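Local coordinates for protein LEOA (Escherichia coli, PDB 4AUR) that is a bacterial dynamin GTPase of enterotoxigenic strains, expected to bind and hydrolyse GTP and, as in other dynamins, probably to work at membranes, at residues 57-62 with 107-112; 124-129 with 156-161; 130-135 with 163-168; 148-153 with 203-208. One frame throughout, in Å; residues are numbered along the deposited sequence.

Interaction 1. Residues 57-62 with 107-112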
loop_
_atom_site.group_PDB
_atom_site.type_symbol
_atom_site.label_atom_id
_atom_site.label_comp_id
_atom_site.label_asym_id
_atom_site.label_seq_id
_atom_site.Cartn_x
_atom_site.Cartn_y
_atom_site.Cartn_z
ATOM N N ALA A 57 -18.588 -41.518 2.483
ATOM C CA ALA A 57 -18.089 -42.704 3.139
ATOM C C ALA A 57 -19.082 -43.053 4.217
ATOM O O ALA A 57 -19.345 -42.266 5.139
ATOM C CB ALA A 57 -16.724 -42.463 3.725
ATOM N N LEU A 58 -19.667 -44.230 4.075
ATOM C CA LEU A 58 -20.633 -44.709 5.028
ATOM C C LEU A 58 -19.959 -45.664 5.989
ATOM O O LEU A 58 -19.692 -46.814 5.657
ATOM C CB LEU A 58 -21.764 -45.411 4.300
ATOM C CG LEU A 58 -22.994 -45.578 5.174
ATOM C CD1 LEU A 58 -23.562 -44.223 5.558
ATOM C CD2 LEU A 58 -24.027 -46.439 4.470
ATOM N N LEU A 59 -19.706 -45.161 7.189
ATOM C CA LEU A 59 -18.963 -45.892 8.223
ATOM C C LEU A 59 -19.842 -46.283 9.405
ATOM O O LEU A 59 -20.739 -45.530 9.794
ATOM C CB LEU A 59 -17.812 -45.028 8.742
ATOM C CG LEU A 59 -16.834 -44.603 7.671
ATOM C CD1 LEU A 59 -15.706 -43.856 8.340
ATOM C CD2 LEU A 59 -16.325 -45.828 6.942
ATOM N N GLY A 60 -19.564 -47.455 9.969
ATOM C CA GLY A 60 -20.304 -47.955 11.112
ATOM C C GLY A 60 -20.635 -49.433 11.001
ATOM O O GLY A 60 -20.512 -50.044 9.945
ATOM N N ALA A 61 -21.052 -50.011 12.117
ATOM C CA ALA A 61 -21.462 -51.393 12.132
ATOM C C ALA A 61 -22.818 -51.459 11.487
ATOM O O ALA A 61 -23.602 -50.532 11.637
ATOM C CB ALA A 61 -21.521 -51.903 13.549
ATOM N N PHE A 62 -23.084 -52.543 10.760
ATOM C CA PHE A 62 -24.341 -52.681 10.025
ATOM C C PHE A 62 -25.515 -52.848 10.966
ATOM O O PHE A 62 -26.605 -52.350 10.696
ATOM C CB PHE A 62 -24.265 -53.844 9.038
ATOM C CG PHE A 62 -23.392 -53.552 7.851
ATOM C CD1 PHE A 62 -23.893 -52.850 6.761
ATOM C CD2 PHE A 62 -22.063 -53.953 7.833
ATOM C CE1 PHE A 62 -23.086 -52.564 5.674
ATOM C CE2 PHE A 62 -21.252 -53.664 6.746
ATOM C CZ PHE A 62 -21.763 -52.966 5.669
ATOM N N VAL A 107 -18.645 -45.153 -0.564
ATOM C CA VAL A 107 -17.458 -45.953 -0.264
ATOM C C VAL A 107 -17.603 -46.504 1.128
ATOM O O VAL A 107 -18.226 -45.874 1.964
ATOM C CB VAL A 107 -16.163 -45.131 -0.357
ATOM C CG1 VAL A 107 -15.951 -44.669 -1.774
ATOM C CG2 VAL A 107 -16.193 -43.924 0.562
ATOM N N ASP A 108 -17.039 -47.670 1.388
ATOM C CA ASP A 108 -17.052 -48.208 2.756
ATOM C C ASP A 108 -15.988 -49.290 2.896
ATOM O O ASP A 108 -15.432 -49.767 1.917
ATOM C CB ASP A 108 -18.472 -48.721 3.091
ATOM C CG ASP A 108 -18.544 -49.574 4.355
ATOM O OD1 ASP A 108 -18.313 -49.048 5.464
ATOM O OD2 ASP A 108 -18.857 -50.784 4.225
ATOM N N THR A 109 -15.696 -49.643 4.127
ATOM C CA THR A 109 -14.748 -50.669 4.428
ATOM C C THR A 109 -15.453 -51.741 5.253
ATOM O O THR A 109 -15.365 -51.726 6.471
ATOM C CB THR A 109 -13.644 -50.025 5.249
ATOM O OG1 THR A 109 -14.253 -49.228 6.270
ATOM C CG2 THR A 109 -12.843 -49.111 4.383
ATOM N N PRO A 110 -16.162 -52.683 4.605
ATOM C CA PRO A 110 -17.013 -53.618 5.353
ATOM C C PRO A 110 -16.290 -54.545 6.332
ATOM O O PRO A 110 -16.843 -54.889 7.358
ATOM C CB PRO A 110 -17.684 -54.448 4.245
ATOM C CG PRO A 110 -17.517 -53.651 3.001
ATOM C CD PRO A 110 -16.175 -53.008 3.174
ATOM N N GLY A 111 -15.068 -54.939 6.012
ATOM C CA GLY A 111 -14.282 -55.784 6.909
ATOM C C GLY A 111 -14.259 -55.349 8.367
ATOM O O GLY A 111 -14.362 -56.189 9.259
ATOM N N LEU A 112 -14.135 -54.042 8.604
ATOM C CA LEU A 112 -14.026 -53.473 9.957
ATOM C C LEU A 112 -15.338 -53.509 10.763
ATOM O O LEU A 112 -15.348 -53.352 11.990
ATOM C CB LEU A 112 -13.578 -52.016 9.863
ATOM C CG LEU A 112 -12.249 -51.692 9.204
ATOM C CD1 LEU A 112 -12.156 -50.210 8.906
ATOM C CD2 LEU A 112 -11.115 -52.097 10.108
#

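Interaction 2. Residues 124-129 with 156-161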
loop_
_atom_site.group_PDB
_atom_site.type_symbol
_atom_site.label_atom_id
_atom_site.label_comp_id
_atom_site.label_asym_id
_atom_site.label_seq_id
_atom_site.Cartn_x
_atom_site.Cartn_y
_atom_site.Cartn_z
ATOM N N LEU A 124 -6.104 -54.193 8.811
ATOM C CA LEU A 124 -5.008 -53.866 7.910
ATOM C C LEU A 124 -5.434 -52.838 6.869
ATOM O O LEU A 124 -4.601 -52.077 6.383
ATOM C CB LEU A 124 -4.467 -55.123 7.212
ATOM C CG LEU A 124 -3.270 -55.794 7.894
ATOM C CD1 LEU A 124 -2.857 -57.035 7.104
ATOM C CD2 LEU A 124 -2.089 -54.829 8.062
ATOM N N VAL A 125 -6.721 -52.810 6.533
ATOM C CA VAL A 125 -7.216 -51.897 5.506
ATOM C C VAL A 125 -7.085 -50.427 5.904
ATOM O O VAL A 125 -7.210 -49.556 5.062
ATOM C CB VAL A 125 -8.688 -52.167 5.119
ATOM C CG1 VAL A 125 -8.866 -53.621 4.703
ATOM C CG2 VAL A 125 -9.642 -51.795 6.250
HETATM N N MSE A 126 -6.829 -50.154 7.175
HETATM C CA MSE A 126 -6.677 -48.790 7.626
HETATM C C MSE A 126 -5.335 -48.260 7.198
HETATM O O MSE A 126 -5.123 -47.042 7.137
HETATM C CB MSE A 126 -6.841 -48.776 9.134
HETATM C CG MSE A 126 -8.235 -49.256 9.539
HETATM SE SE MSE A 126 -8.683 -48.520 11.299
HETATM C CE MSE A 126 -6.993 -48.934 12.211
ATOM N N TYR A 127 -4.416 -49.165 6.873
ATOM C CA TYR A 127 -3.074 -48.777 6.470
ATOM C C TYR A 127 -2.812 -48.987 4.980
ATOM O O TYR A 127 -1.674 -49.016 4.567
ATOM C CB TYR A 127 -2.038 -49.536 7.333
ATOM C CG TYR A 127 -2.173 -49.304 8.847
ATOM C CD1 TYR A 127 -2.629 -48.075 9.358
ATOM C CD2 TYR A 127 -1.846 -50.314 9.763
ATOM C CE1 TYR A 127 -2.755 -47.859 10.722
ATOM C CE2 TYR A 127 -1.968 -50.107 11.133
ATOM C CZ TYR A 127 -2.425 -48.872 11.607
ATOM O OH TYR A 127 -2.556 -48.635 12.957
ATOM N N GLU A 128 -3.868 -49.134 4.188
ATOM C CA GLU A 128 -3.749 -49.261 2.744
ATOM C C GLU A 128 -3.898 -47.878 2.107
ATOM O O GLU A 128 -4.932 -47.244 2.232
ATOM C CB GLU A 128 -4.835 -50.181 2.178
ATOM C CG GLU A 128 -4.727 -51.658 2.548
ATOM C CD GLU A 128 -5.871 -52.532 1.978
ATOM O OE1 GLU A 128 -6.872 -51.998 1.411
ATOM O OE2 GLU A 128 -5.758 -53.780 2.096
ATOM N N ASP A 129 -2.875 -47.424 1.393
ATOM C CA ASP A 129 -2.903 -46.116 0.780
ATOM C C ASP A 129 -4.150 -45.952 -0.048
ATOM O O ASP A 129 -4.718 -44.869 -0.094
ATOM C CB ASP A 129 -1.665 -45.884 -0.071
ATOM C CG ASP A 129 -0.387 -45.835 0.752
ATOM O OD1 ASP A 129 -0.365 -45.185 1.823
ATOM O OD2 ASP A 129 0.608 -46.441 0.320
ATOM N N SER A 156 -12.399 -47.760 18.901
ATOM C CA SER A 156 -11.506 -46.667 19.248
ATOM C C SER A 156 -10.600 -46.284 18.094
ATOM O O SER A 156 -10.511 -45.125 17.729
ATOM C CB SER A 156 -10.642 -47.041 20.434
ATOM O OG SER A 156 -11.386 -47.009 21.623
ATOM N N ASP A 157 -9.916 -47.256 17.514
ATOM C CA ASP A 157 -8.813 -46.940 16.597
ATOM C C ASP A 157 -9.299 -46.502 15.196
ATOM O O ASP A 157 -8.543 -45.872 14.445
ATOM C CB ASP A 157 -7.779 -48.086 16.535
ATOM C CG ASP A 157 -8.382 -49.404 16.095
ATOM O OD1 ASP A 157 -9.617 -49.468 15.957
ATOM O OD2 ASP A 157 -7.626 -50.381 15.891
ATOM N N ILE A 158 -10.563 -46.798 14.892
ATOM C CA ILE A 158 -11.206 -46.402 13.658
ATOM C C ILE A 158 -11.611 -44.945 13.733
ATOM O O ILE A 158 -11.440 -44.172 12.784
ATOM C CB ILE A 158 -12.471 -47.219 13.432
ATOM C CG1 ILE A 158 -12.127 -48.700 13.279
ATOM C CG2 ILE A 158 -13.205 -46.722 12.198
ATOM C CD1 ILE A 158 -13.348 -49.593 13.155
ATOM N N VAL A 159 -12.193 -44.570 14.855
ATOM C CA VAL A 159 -12.448 -43.167 15.136
ATOM C C VAL A 159 -11.151 -42.350 15.076
ATOM O O VAL A 159 -11.141 -41.262 14.568
ATOM C CB VAL A 159 -13.093 -43.006 16.519
ATOM C CG1 VAL A 159 -13.109 -41.548 16.947
ATOM C CG2 VAL A 159 -14.504 -43.584 16.514
ATOM N N LYS A 160 -10.059 -42.890 15.590
ATOM C CA LYS A 160 -8.771 -42.213 15.539
ATOM C C LYS A 160 -8.266 -42.113 14.114
ATOM O O LYS A 160 -7.678 -41.123 13.706
ATOM C CB LYS A 160 -7.757 -42.979 16.383
ATOM C CG LYS A 160 -6.454 -42.245 16.580
ATOM C CD LYS A 160 -5.521 -42.975 17.527
ATOM C CE LYS A 160 -4.384 -42.061 17.976
ATOM N NZ LYS A 160 -3.993 -42.328 19.391
ATOM N N TRP A 161 -8.481 -43.173 13.358
ATOM C CA TRP A 161 -8.055 -43.234 11.965
ATOM C C TRP A 161 -8.716 -42.138 11.163
ATOM O O TRP A 161 -8.084 -41.473 10.394
ATOM C CB TRP A 161 -8.460 -44.591 11.419
ATOM C CG TRP A 161 -8.095 -44.844 10.024
ATOM C CD1 TRP A 161 -6.869 -44.743 9.473
ATOM C CD2 TRP A 161 -8.978 -45.282 8.986
ATOM N NE1 TRP A 161 -6.928 -45.083 8.157
ATOM C CE2 TRP A 161 -8.216 -45.416 7.831
ATOM C CE3 TRP A 161 -10.354 -45.566 8.928
ATOM C CZ2 TRP A 161 -8.770 -45.826 6.611
ATOM C CZ3 TRP A 161 -10.901 -45.974 7.722
ATOM C CH2 TRP A 161 -10.109 -46.097 6.578
#

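Interaction 3. Residues 130-135 with 163-168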
loop_
_atom_site.group_PDB
_atom_site.type_symbol
_atom_site.label_atom_id
_atom_site.label_comp_id
_atom_site.label_asym_id
_atom_site.label_seq_id
_atom_site.Cartn_x
_atom_site.Cartn_y
_atom_site.Cartn_z
ATOM N N LEU A 130 -4.620 -47.023 -0.672
ATOM C CA LEU A 130 -5.818 -46.913 -1.501
ATOM C C LEU A 130 -7.072 -46.550 -0.717
ATOM O O LEU A 130 -7.718 -45.568 -1.019
ATOM C CB LEU A 130 -6.050 -48.181 -2.279
ATOM C CG LEU A 130 -7.294 -48.239 -3.142
ATOM C CD1 LEU A 130 -7.014 -47.596 -4.484
ATOM C CD2 LEU A 130 -7.694 -49.696 -3.305
ATOM N N THR A 131 -7.415 -47.317 0.297
ATOM C CA THR A 131 -8.665 -47.072 1.012
ATOM C C THR A 131 -8.576 -45.755 1.797
ATOM O O THR A 131 -9.582 -45.049 2.020
ATOM C CB THR A 131 -9.036 -48.234 1.954
ATOM O OG1 THR A 131 -8.219 -48.170 3.098
ATOM C CG2 THR A 131 -8.805 -49.571 1.311
ATOM N N ARG A 132 -7.360 -45.414 2.193
ATOM C CA ARG A 132 -7.085 -44.116 2.788
ATOM C C ARG A 132 -7.346 -42.962 1.798
ATOM O O ARG A 132 -7.990 -41.954 2.143
ATOM C CB ARG A 132 -5.642 -44.087 3.290
ATOM C CG ARG A 132 -5.337 -45.031 4.466
ATOM C CD ARG A 132 -3.831 -45.161 4.671
ATOM N NE ARG A 132 -3.263 -43.880 5.090
ATOM C CZ ARG A 132 -3.062 -43.509 6.351
ATOM N NH1 ARG A 132 -3.342 -44.331 7.355
ATOM N NH2 ARG A 132 -2.591 -42.304 6.605
ATOM N N ARG A 133 -6.864 -43.101 0.562
ATOM C CA ARG A 133 -7.134 -42.080 -0.462
ATOM C C ARG A 133 -8.638 -41.933 -0.763
ATOM O O ARG A 133 -9.132 -40.835 -0.932
ATOM C CB ARG A 133 -6.375 -42.410 -1.723
ATOM C CG ARG A 133 -6.305 -41.315 -2.788
ATOM C CD ARG A 133 -5.588 -41.793 -4.047
ATOM N NE ARG A 133 -4.640 -42.861 -3.706
ATOM C CZ ARG A 133 -4.417 -43.957 -4.424
ATOM N NH1 ARG A 133 -5.029 -44.158 -5.582
ATOM N NH2 ARG A 133 -3.557 -44.860 -3.978
ATOM N N TYR A 134 -9.374 -43.024 -0.823
ATOM C CA TYR A 134 -10.767 -42.924 -1.215
ATOM C C TYR A 134 -11.580 -42.268 -0.122
ATOM O O TYR A 134 -12.486 -41.502 -0.405
ATOM C CB TYR A 134 -11.355 -44.301 -1.603
ATOM C CG TYR A 134 -11.364 -44.543 -3.098
ATOM C CD1 TYR A 134 -10.222 -44.930 -3.767
ATOM C CD2 TYR A 134 -12.524 -44.355 -3.844
ATOM C CE1 TYR A 134 -10.233 -45.130 -5.129
ATOM C CE2 TYR A 134 -12.541 -44.554 -5.209
ATOM C CZ TYR A 134 -11.398 -44.942 -5.842
ATOM O OH TYR A 134 -11.419 -45.149 -7.201
ATOM N N ILE A 135 -11.251 -42.535 1.134
ATOM C CA ILE A 135 -11.958 -41.882 2.230
ATOM C C ILE A 135 -11.466 -40.453 2.487
ATOM O O ILE A 135 -12.275 -39.572 2.782
ATOM C CB ILE A 135 -11.964 -42.752 3.480
ATOM C CG1 ILE A 135 -12.910 -43.926 3.227
ATOM C CG2 ILE A 135 -12.502 -41.984 4.672
ATOM C CD1 ILE A 135 -12.663 -45.126 4.111
ATOM N N LEU A 163 -10.443 -39.350 12.413
ATOM C CA LEU A 163 -10.368 -37.993 12.965
ATOM C C LEU A 163 -8.938 -37.538 13.121
ATOM O O LEU A 163 -8.629 -36.392 12.876
ATOM C CB LEU A 163 -11.066 -37.911 14.312
ATOM C CG LEU A 163 -12.506 -38.386 14.396
ATOM C CD1 LEU A 163 -13.004 -38.213 15.818
ATOM C CD2 LEU A 163 -13.428 -37.634 13.461
ATOM N N ARG A 164 -8.057 -38.428 13.530
ATOM C CA ARG A 164 -6.688 -38.033 13.716
ATOM C C ARG A 164 -5.874 -38.302 12.460
ATOM O O ARG A 164 -5.419 -37.353 11.814
ATOM C CB ARG A 164 -6.077 -38.731 14.920
ATOM C CG ARG A 164 -4.688 -38.219 15.254
ATOM C CD ARG A 164 -4.766 -37.203 16.369
ATOM N NE ARG A 164 -5.346 -35.961 15.885
ATOM C CZ ARG A 164 -5.951 -35.052 16.644
ATOM N NH1 ARG A 164 -6.095 -35.228 17.958
ATOM N NH2 ARG A 164 -6.425 -33.951 16.076
ATOM N N ASP A 165 -5.694 -39.583 12.117
ATOM C CA ASP A 165 -4.818 -39.978 11.009
ATOM C C ASP A 165 -5.244 -39.254 9.722
ATOM O O ASP A 165 -4.447 -38.525 9.146
ATOM C CB ASP A 165 -4.868 -41.494 10.831
ATOM C CG ASP A 165 -3.695 -42.061 10.023
ATOM O OD1 ASP A 165 -2.907 -41.309 9.387
ATOM O OD2 ASP A 165 -3.577 -43.313 10.027
ATOM N N LEU A 166 -6.503 -39.414 9.316
ATOM C CA LEU A 166 -6.987 -38.868 8.060
ATOM C C LEU A 166 -7.490 -37.460 8.192
ATOM O O LEU A 166 -7.685 -36.789 7.194
ATOM C CB LEU A 166 -8.122 -39.707 7.488
ATOM C CG LEU A 166 -7.834 -41.163 7.143
ATOM C CD1 LEU A 166 -9.073 -41.749 6.501
ATOM C CD2 LEU A 166 -6.621 -41.308 6.231
ATOM N N ASN A 167 -7.758 -37.014 9.408
ATOM C CA ASN A 167 -7.932 -35.592 9.643
ATOM C C ASN A 167 -9.240 -35.068 9.050
ATOM O O ASN A 167 -9.306 -33.937 8.608
ATOM C CB ASN A 167 -6.699 -34.861 9.059
ATOM C CG ASN A 167 -6.648 -33.392 9.410
ATOM O OD1 ASN A 167 -6.258 -32.571 8.572
ATOM N ND2 ASN A 167 -7.062 -33.042 10.625
ATOM N N LYS A 168 -10.292 -35.892 9.081
ATOM C CA LYS A 168 -11.561 -35.569 8.415
ATOM C C LYS A 168 -12.679 -35.262 9.383
ATOM O O LYS A 168 -13.847 -35.545 9.109
ATOM C CB LYS A 168 -11.998 -36.723 7.535
ATOM C CG LYS A 168 -10.982 -37.136 6.495
ATOM C CD LYS A 168 -10.976 -36.173 5.326
ATOM C CE LYS A 168 -12.206 -36.417 4.476
ATOM N NZ LYS A 168 -12.415 -35.331 3.496
#

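Interaction 4. Residues 148-153 with 203-208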
loop_
_atom_site.group_PDB
_atom_site.type_symbol
_atom_site.label_atom_id
_atom_site.label_comp_id
_atom_site.label_asym_id
_atom_site.label_seq_id
_atom_site.Cartn_x
_atom_site.Cartn_y
_atom_site.Cartn_z
ATOM N N THR A 148 -28.727 -46.643 22.020
ATOM C CA THR A 148 -28.672 -47.236 23.360
ATOM C C THR A 148 -27.278 -47.119 23.962
ATOM O O THR A 148 -27.124 -46.675 25.091
ATOM C CB THR A 148 -29.102 -48.723 23.362
ATOM O OG1 THR A 148 -28.404 -49.440 22.331
ATOM C CG2 THR A 148 -30.598 -48.846 23.126
ATOM N N ASN A 149 -26.270 -47.524 23.197
ATOM C CA ASN A 149 -24.882 -47.500 23.656
ATOM C C ASN A 149 -23.964 -46.991 22.524
ATOM O O ASN A 149 -23.299 -47.786 21.848
ATOM C CB ASN A 149 -24.477 -48.900 24.135
ATOM C CG ASN A 149 -23.019 -48.990 24.550
ATOM O OD1 ASN A 149 -22.442 -48.048 25.107
ATOM N ND2 ASN A 149 -22.414 -50.139 24.284
ATOM N N PRO A 150 -23.957 -45.662 22.295
ATOM C CA PRO A 150 -23.257 -45.053 21.154
ATOM C C PRO A 150 -21.766 -45.372 21.060
ATOM O O PRO A 150 -21.008 -45.074 21.980
ATOM C CB PRO A 150 -23.473 -43.549 21.366
ATOM C CG PRO A 150 -23.902 -43.406 22.781
ATOM C CD PRO A 150 -24.690 -44.642 23.063
ATOM N N LEU A 151 -21.387 -46.000 19.949
ATOM C CA LEU A 151 -20.005 -46.267 19.574
ATOM C C LEU A 151 -19.579 -47.574 20.168
ATOM O O LEU A 151 -19.376 -47.664 21.356
ATOM C CB LEU A 151 -19.036 -45.142 19.988
ATOM C CG LEU A 151 -17.608 -45.275 19.436
ATOM C CD1 LEU A 151 -17.623 -45.269 17.925
ATOM C CD2 LEU A 151 -16.692 -44.188 19.949
ATOM N N LYS A 152 -19.427 -48.580 19.321
ATOM C CA LYS A 152 -19.044 -49.906 19.773
ATOM C C LYS A 152 -17.677 -49.913 20.422
ATOM O O LYS A 152 -16.809 -49.118 20.083
ATOM C CB LYS A 152 -19.113 -50.911 18.628
ATOM C CG LYS A 152 -20.553 -51.214 18.232
ATOM C CD LYS A 152 -20.646 -52.261 17.128
ATOM C CE LYS A 152 -22.087 -52.732 16.907
ATOM N NZ LYS A 152 -22.489 -53.889 17.754
ATOM N N GLU A 153 -17.495 -50.831 21.365
ATOM C CA GLU A 153 -16.329 -50.821 22.242
ATOM C C GLU A 153 -15.028 -50.992 21.472
ATOM O O GLU A 153 -13.991 -50.495 21.890
ATOM C CB GLU A 153 -16.459 -51.917 23.312
ATOM C CG GLU A 153 -17.400 -51.583 24.475
ATOM C CD GLU A 153 -18.890 -51.666 24.138
ATOM O OE1 GLU A 153 -19.261 -52.232 23.076
ATOM O OE2 GLU A 153 -19.695 -51.159 24.956
ATOM N N LYS A 203 -19.706 -37.556 22.599
ATOM C CA LYS A 203 -18.676 -36.529 22.511
ATOM C C LYS A 203 -17.500 -36.941 23.369
ATOM O O LYS A 203 -16.366 -36.896 22.924
ATOM C CB LYS A 203 -19.236 -35.177 22.934
ATOM C CG LYS A 203 -18.377 -33.984 22.575
ATOM C CD LYS A 203 -19.196 -32.689 22.500
ATOM C CE LYS A 203 -19.910 -32.551 21.159
ATOM N NZ LYS A 203 -20.634 -31.252 21.036
ATOM N N GLY A 204 -17.769 -37.402 24.578
ATOM C CA GLY A 204 -16.711 -37.828 25.473
ATOM C C GLY A 204 -15.946 -39.062 25.033
ATOM O O GLY A 204 -14.730 -39.100 25.163
ATOM N N LYS A 205 -16.637 -40.075 24.521
ATOM C CA LYS A 205 -15.951 -41.245 23.955
ATOM C C LYS A 205 -15.094 -40.929 22.725
ATOM O O LYS A 205 -14.109 -41.599 22.459
ATOM C CB LYS A 205 -16.945 -42.323 23.551
ATOM C CG LYS A 205 -17.915 -42.712 24.654
ATOM C CD LYS A 205 -18.771 -43.870 24.226
ATOM C CE LYS A 205 -19.869 -44.108 25.212
ATOM N NZ LYS A 205 -20.714 -45.245 24.750
ATOM N N LEU A 206 -15.475 -39.945 21.927
ATOM C CA LEU A 206 -14.712 -39.684 20.724
ATOM C C LEU A 206 -13.497 -38.950 21.155
ATOM O O LEU A 206 -12.404 -39.264 20.718
ATOM C CB LEU A 206 -15.504 -38.863 19.718
ATOM C CG LEU A 206 -16.713 -39.568 19.105
ATOM C CD1 LEU A 206 -17.547 -38.575 18.319
ATOM C CD2 LEU A 206 -16.279 -40.729 18.214
ATOM N N GLN A 207 -13.671 -37.990 22.055
ATOM C CA GLN A 207 -12.553 -37.168 22.455
ATOM C C GLN A 207 -11.451 -38.029 23.018
ATOM O O GLN A 207 -10.263 -37.732 22.855
ATOM C CB GLN A 207 -12.978 -36.085 23.440
ATOM C CG GLN A 207 -12.572 -36.290 24.883
ATOM C CD GLN A 207 -11.130 -35.926 25.139
ATOM O OE1 GLN A 207 -10.410 -36.631 25.832
ATOM N NE2 GLN A 207 -10.696 -34.823 24.569
ATOM N N ARG A 208 -11.840 -39.121 23.654
ATOM C CA ARG A 208 -10.893 -39.952 24.372
ATOM C C ARG A 208 -10.315 -41.025 23.479
ATOM O O ARG A 208 -9.216 -41.514 23.735
ATOM C CB ARG A 208 -11.584 -40.560 25.603
ATOM C CG ARG A 208 -10.668 -41.098 26.693
ATOM C CD ARG A 208 -9.573 -40.145 27.199
ATOM N NE ARG A 208 -10.026 -38.867 27.763
ATOM C CZ ARG A 208 -9.352 -38.150 28.677
ATOM N NH1 ARG A 208 -8.199 -38.588 29.154
ATOM N NH2 ARG A 208 -9.833 -36.985 29.129
#

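Interaction 1. Residues 57-62 with 107-112
Ala57 and Val107 face each other as a parallel bridge between two strands of the GTPase sheet. Leu58 N donates a hydrogen bond to Val107 O at 3.0 Å. Ala57 CB meets Val107 CG2 at 3.5 Å. That methyl reaches the alanine because chi1 of Val107 (-64°) sets CG2 between the backbone N and the carbonyl carbon.

Beyond the bridge the side chains take over. Asp108 has CG anti to its own backbone N (chi1 167°), and its carboxylate turns toward strand 54-60. OD1 forms a salt bridge with Lys66 NZ, which also bonds weakly to Leu58 O, so one lysine spans both strands. OD2 points to the Phe62 ring, 3.9 Å from CZ. The ring and the carboxylate stand almost perpendicular, their planes 89° apart. At the ring edge, Pro110 CB lies 4.4 Å from Phe62 CE2. Leu59 crosses Thr109 at a slant, with CD2 4.0 Å from OG1.

Gly60 fits the start of a P-loop and Asp108-Gly111 reads as the DxxG motif of GTPases, consistent with a nucleotide site at these strand ends. Strand 140-146 pairs with the other edge of strand 54-60. Strand 93-95 flanks Val107, and helix 129-136 packs on Ala57, Val107 and Thr109 through Ile135 and Tyr134.

Interaction 2. Residues 124-129 with 156-161
Met126, a selenomethionine, makes a Met-aromatic contact with Trp161 of helix 156-165. It joins that helix of the GTPase domain to the loop that follows the DxxG motif, a region that probably corresponds to switch II in related GTPases.

The first shell is the indole and the side chain lying on it. Met126 CB sits over the five-membered ring of Trp161, 3.8 Å from its centroid and 11° off the normal. This is a CH-pi contact. The SE atom comes to the same ring obliquely, 4.3 Å from the centroid. A bend at chi3 (-47°) then carries CE past the ring to Asp157, where it stops 4.0 Å from OD2. SE also touches Ile158 CG1 at 4.0 Å, so the chain lies across three residues of the helix.

Trp161 turns its indole away from its own backbone N and out to the loop. Arg132 and Ile135 of helix 129-136 pack on the indole as well.

Further out, polar groups hold the parts in place. Asp157 OD1 makes a salt bridge with Arg123 NH1. Val125 O accepts a hydrogen bond from Thr131 OG1, and Glu128 takes the N-cap position of helix 129-136. The carbonyl of Met126 has two donors. Arg132 NH1 bonds to it. Trp161 NE1 adds a weak, strongly bent bond, with NE1 2.9 Å from Met126 O and an angle of 118° at the hydrogen.

Interaction 3. Residues 130-135 with 163-168
Arg132 and Asp165 form an end-on, two-pronged salt bridge between helix 129-136 and the C-terminal end of helix 156-165 in the GTPase domain. The arginine can be followed outward. Its CB touches Leu166 CD2 at 4.2 Å. The chain then bends at chi3 (66°) and folds back over the leucine. As a result Leu166 CD2 lies under the centre of one guanidinium face, 4.1 Å from the plane.

At the tip, NH1 bonds to Asp165 OD2 at 2.9 Å and NH2 to OD1 at 3.0 Å. Both oxygens lie near the guanidinium plane. The carboxylate is not coplanar with it: the two planes are 60° apart, and each oxygen is met from above its own plane. Two bonds to two oxygens limit the rotation of both groups.

The other methyl of the leucine, CD1, meets Ile135 CG2 at 3.9 Å. Ile135 also packs on Ile141 of strand 140-146. Lys168 closes this end of the contact. Bends at chi2 and chi3 turn its NZ to the carbonyls of Ser136 and Ala138, and its CE lies 3.6 Å from Ile135 O.

Interaction 4. Residues 148-153 with 203-208
Pro150 and Leu151 pack against Lys205 and Leu206 in a loop-to-helix contact of the P-loop GTPase fold, an alpha/beta domain. The loop leaves strand 140-146 of the central sheet and leads to helix 156-165. The partner is helix 188-209. The contact has an apolar part and a polar tip.

The apolar part is a leucine pair. The first torsion of Leu151 (chi1 -171°) places CG opposite the backbone N and extends the side chain toward the helix. Its CD2 meets Leu206 CD2 at 3.9 Å, the two side chains crossing at a slant. The same methyl lies 4.1 Å from Lys205 CB. Val159 of helix 156-165 packs on both leucines, and Leu202 adds to the cover over Leu151.

Lys205 runs the other way. Its chain is extended beyond CG and slides past Leu151 toward the loop. NZ ends on the backbone, 2.8 Å from Pro150 O in a hydrogen bond. The donor is tilted 27° from the carbonyl plane. Lys205 NZ also lies 3.3 Å from Asn149 OD1.

Within the loop, Asn149 is tied to Glu153, which fixes how its amide is turned. Asn149 ND2 donates to Glu153 OE2 at 3.0 Å, on the syn side of the carboxylate, with an angle of 161° at the hydrogen.

The four contacts belong to one GTPase domain. Interaction 1 holds the elements that probably frame the nucleotide site, and interactions 2, 3 and 4 each touch interaction 1. Interactions 2 and 3 share helix 156-165 and have centres about 8 Å apart. Ile135 joins interaction 3 to interactions 1 and 2: its CD1 is 3.7 Å from Trp161 CH2 and 4.0 Å from Thr109 CG2. Leu112 links interaction 1 to interaction 2, with CG 3.9 Å from Val125 CG2. Interaction 4 reaches interaction 2 through Val159 CG1, 3.5 Å from Leu206 CD2. It reaches the putative P-loop through Lys152, which touches Ala61. Interactions 3 and 4 do not touch; their centres are about 20 Å apart.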